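Local coordinates for Iron(III) ABC transporter, periplasmic iron-compound-binding protein (Vibrio cholerae, PDB 3TEF) that probably binds iron-loaded catecholate siderophores in the periplasm and delivers them to an ABC transporter for iron uptake, at residues K183-S188 with E271-D276. Residues are numbered along the deposited sequence; the frame is centred on the assembly and turned at random.
Sequences KDFGFS and EQMVAD
F185 reaches across to the helix of 271-276 with the far end of its ring, set over the shallow notch between M273 CE and V274 CG2. F185 CE2 lies 4.2 Å from the terminal methyl CE of M273, while CE1, on the other flank of the ring, is 4.3 Å from CG2 of V274. Between them F185 CZ looks obliquely onto the helix backbone, 4.1 Å from M273 O and 4.2 Å from V274 N. These are loose van der Waals contacts, and no hydrogen bond joins the two segments. In M273 the bend at chi3 (62°) brings CE back beside the ring, and the two side chains cross at about a right angle. Behind this first shell, helix 131-154 backs the phenylalanine: F145 stacks on its ring, I148 packs against it, and N152 ND2 hydrogen-bonds to its carbonyl oxygen. G186, with phi 86°, leaves helical geometry right after it and turns the chain toward strand 188-189. On the second helix, Q272 NE2 donates a 3.0 Å hydrogen bond to D276 OD1, which lies nearly in the amide plane but is met from above the carboxylate; D276 OD2 is hydrogen-bonded to W260 NE1 and D256 N. The buried contact thus joins the turn after helix 180-184 to C-terminal helix 267-279 beside helix 131-154, consistent with the long lobe-linking helix of the bacterial solute-binding protein 8 family.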
ATOM      1  N   LYS A 183       2.525 -13.990  -3.071  1.00 27.89           N
ATOM      2  CA  LYS A 183       1.476 -14.366  -4.013  1.00 29.15           C
ATOM      3  C   LYS A 183       1.672 -13.785  -5.412  1.00 30.29           C
ATOM      4  O   LYS A 183       1.247 -14.379  -6.407  1.00 32.03           O
ATOM      5  CB  LYS A 183       0.096 -13.987  -3.467  1.00 32.49           C
ATOM      6  CG  LYS A 183      -0.235 -14.636  -2.134  1.00 28.52           C
ATOM      7  CD  LYS A 183      -1.717 -14.535  -1.795  1.00 33.40           C
ATOM      8  CE  LYS A 183      -1.997 -15.156  -0.430  1.00 32.24           C
ATOM      9  NZ  LYS A 183      -3.454 -15.184  -0.115  1.00 36.73           N
ATOM     10  N   ASP A 184       2.310 -12.625  -5.489  1.00 27.20           N
ATOM     11  CA  ASP A 184       2.467 -11.932  -6.766  1.00 30.05           C
ATOM     12  C   ASP A 184       3.887 -11.930  -7.280  1.00 30.52           C
ATOM     13  O   ASP A 184       4.102 -12.066  -8.469  1.00 33.29           O
ATOM     14  CB  ASP A 184       1.958 -10.495  -6.666  1.00 27.38           C
ATOM     15  CG  ASP A 184       0.516 -10.428  -6.229  1.00 29.20           C
ATOM     16  OD1 ASP A 184      -0.303 -11.223  -6.737  1.00 33.23           O
ATOM     17  OD2 ASP A 184       0.196  -9.591  -5.363  1.00 31.25           O
ATOM     18  N   PHE A 185       4.853 -11.764  -6.387  1.00 27.09           N
ATOM     19  CA  PHE A 185       6.241 -11.642  -6.798  1.00 28.84           C
ATOM     20  C   PHE A 185       6.968 -12.985  -6.784  1.00 28.13           C
ATOM     21  O   PHE A 185       8.107 -13.087  -7.248  1.00 34.44           O
ATOM     22  CB  PHE A 185       6.953 -10.618  -5.918  1.00 27.99           C
ATOM     23  CG  PHE A 185       6.557  -9.194  -6.205  1.00 27.86           C
ATOM     24  CD1 PHE A 185       6.604  -8.692  -7.497  1.00 27.13           C
ATOM     25  CD2 PHE A 185       6.121  -8.360  -5.186  1.00 25.25           C
ATOM     26  CE1 PHE A 185       6.249  -7.380  -7.770  1.00 29.72           C
ATOM     27  CE2 PHE A 185       5.756  -7.037  -5.451  1.00 28.63           C
ATOM     28  CZ  PHE A 185       5.827  -6.543  -6.738  1.00 27.27           C
ATOM     29  N   GLY A 186       6.314 -13.996  -6.220  1.00 30.43           N
ATOM     30  CA  GLY A 186       6.764 -15.371  -6.355  1.00 35.68           C
ATOM     31  C   GLY A 186       7.791 -15.898  -5.371  1.00 38.87           C
ATOM     32  O   GLY A 186       8.389 -16.951  -5.608  1.00 37.63           O
ATOM     33  N   PHE A 187       8.014 -15.189  -4.270  1.00 32.70           N
ATOM     34  CA  PHE A 187       8.875 -15.719  -3.220  1.00 29.66           C
ATOM     35  C   PHE A 187       8.102 -16.754  -2.417  1.00 30.22           C
ATOM     36  O   PHE A 187       6.873 -16.740  -2.386  1.00 30.87           O
ATOM     37  CB  PHE A 187       9.324 -14.605  -2.271  1.00 26.85           C
ATOM     38  CG  PHE A 187      10.360 -13.688  -2.842  1.00 25.18           C
ATOM     39  CD1 PHE A 187      11.687 -14.072  -2.909  1.00 29.30           C
ATOM     40  CD2 PHE A 187      10.013 -12.415  -3.272  1.00 29.21           C
ATOM     41  CE1 PHE A 187      12.640 -13.223  -3.420  1.00 30.34           C
ATOM     42  CE2 PHE A 187      10.968 -11.550  -3.783  1.00 26.42           C
ATOM     43  CZ  PHE A 187      12.284 -11.950  -3.854  1.00 30.91           C
ATOM     44  N   SER A 188       8.821 -17.650  -1.752  1.00 32.61           N
ATOM     45  CA  SER A 188       8.192 -18.501  -0.750  1.00 32.23           C
ATOM     46  C   SER A 188       8.566 -17.950   0.626  1.00 32.97           C
ATOM     47  O   SER A 188       9.548 -17.218   0.760  1.00 32.10           O
ATOM     48  CB  SER A 188       8.641 -19.960  -0.906  1.00 39.15           C
ATOM     49  OG  SER A 188      10.037 -20.087  -0.697  1.00 39.35           O
ATOM     50  N   GLU A 271       4.174   0.766  -8.873  1.00 22.44           N
ATOM     51  CA  GLU A 271       5.354   0.861  -9.732  1.00 23.39           C
ATOM     52  C   GLU A 271       6.651   0.836  -8.939  1.00 23.71           C
ATOM     53  O   GLU A 271       7.633   0.201  -9.353  1.00 24.66           O
ATOM     54  CB  GLU A 271       5.251   2.081 -10.635  1.00 25.43           C
ATOM     55  CG  GLU A 271       4.159   1.868 -11.661  1.00 26.85           C
ATOM     56  CD  GLU A 271       3.888   3.082 -12.502  1.00 35.65           C
ATOM     57  OE1 GLU A 271       4.175   4.208 -12.047  1.00 35.54           O
ATOM     58  OE2 GLU A 271       3.383   2.905 -13.626  1.00 39.56           O
ATOM     59  N   GLN A 272       6.645   1.485  -7.776  1.00 21.08           N
ATOM     60  CA  GLN A 272       7.790   1.430  -6.876  1.00 22.16           C
ATOM     61  C   GLN A 272       8.017   0.042  -6.272  1.00 23.40           C
ATOM     62  O   GLN A 272       9.162  -0.388  -6.118  1.00 24.10           O
ATOM     63  CB  GLN A 272       7.672   2.481  -5.768  1.00 25.06           C
ATOM     64  CG  GLN A 272       8.892   2.574  -4.864  1.00 23.46           C
ATOM     65  CD  GLN A 272      10.112   3.104  -5.591  1.00 29.56           C
ATOM     66  OE1 GLN A 272      10.066   4.182  -6.180  1.00 31.29           O
ATOM     67  NE2 GLN A 272      11.198   2.334  -5.578  1.00 27.06           N
ATOM     68  N   MET A 273       6.935  -0.648  -5.899  1.00 20.90           N
ATOM     69  CA  MET A 273       7.070  -2.020  -5.415  1.00 18.24           C
ATOM     70  C   MET A 273       7.776  -2.878  -6.457  1.00 24.06           C
ATOM     71  O   MET A 273       8.659  -3.663  -6.127  1.00 24.74           O
ATOM     72  CB  MET A 273       5.701  -2.625  -5.093  1.00 20.52           C
ATOM     73  CG  MET A 273       4.976  -1.915  -3.940  1.00 20.32           C
ATOM     74  SD  MET A 273       3.251  -2.401  -3.815  1.00 21.93           S
ATOM     75  CE  MET A 273       3.437  -4.159  -3.486  1.00 23.35           C
ATOM     76  N   VAL A 274       7.343  -2.753  -7.706  1.00 21.34           N
ATOM     77  CA  VAL A 274       7.983  -3.475  -8.807  1.00 27.68           C
ATOM     78  C   VAL A 274       9.475  -3.129  -8.907  1.00 27.93           C
ATOM     79  O   VAL A 274      10.334  -4.020  -8.990  1.00 27.48           O
ATOM     80  CB  VAL A 274       7.285  -3.184 -10.147  1.00 26.63           C
ATOM     81  CG1 VAL A 274       8.179  -3.593 -11.317  1.00 29.00           C
ATOM     82  CG2 VAL A 274       5.950  -3.906 -10.214  1.00 24.01           C
ATOM     83  N   ALA A 275       9.784  -1.840  -8.876  1.00 24.49           N
ATOM     84  CA  ALA A 275      11.179  -1.400  -8.927  1.00 28.90           C
ATOM     85  C   ALA A 275      11.985  -1.994  -7.776  1.00 31.33           C
ATOM     86  O   ALA A 275      13.122  -2.427  -7.970  1.00 32.87           O
ATOM     87  CB  ALA A 275      11.280   0.116  -8.920  1.00 28.76           C
ATOM     88  N   ASP A 276      11.407  -2.011  -6.577  1.00 26.51           N
ATOM     89  CA  ASP A 276      12.107  -2.557  -5.417  1.00 27.50           C
ATOM     90  C   ASP A 276      12.407  -4.040  -5.604  1.00 33.41           C
ATOM     91  O   ASP A 276      13.501  -4.502  -5.274  1.00 34.32           O
ATOM     92  CB  ASP A 276      11.317  -2.360  -4.114  1.00 25.81           C
ATOM     93  CG  ASP A 276      11.311  -0.922  -3.625  1.00 26.97           C
ATOM     94  OD1 ASP A 276      12.145  -0.105  -4.083  1.00 28.10           O
ATOM     95  OD2 ASP A 276      10.467  -0.612  -2.749  1.00 24.89           O
TER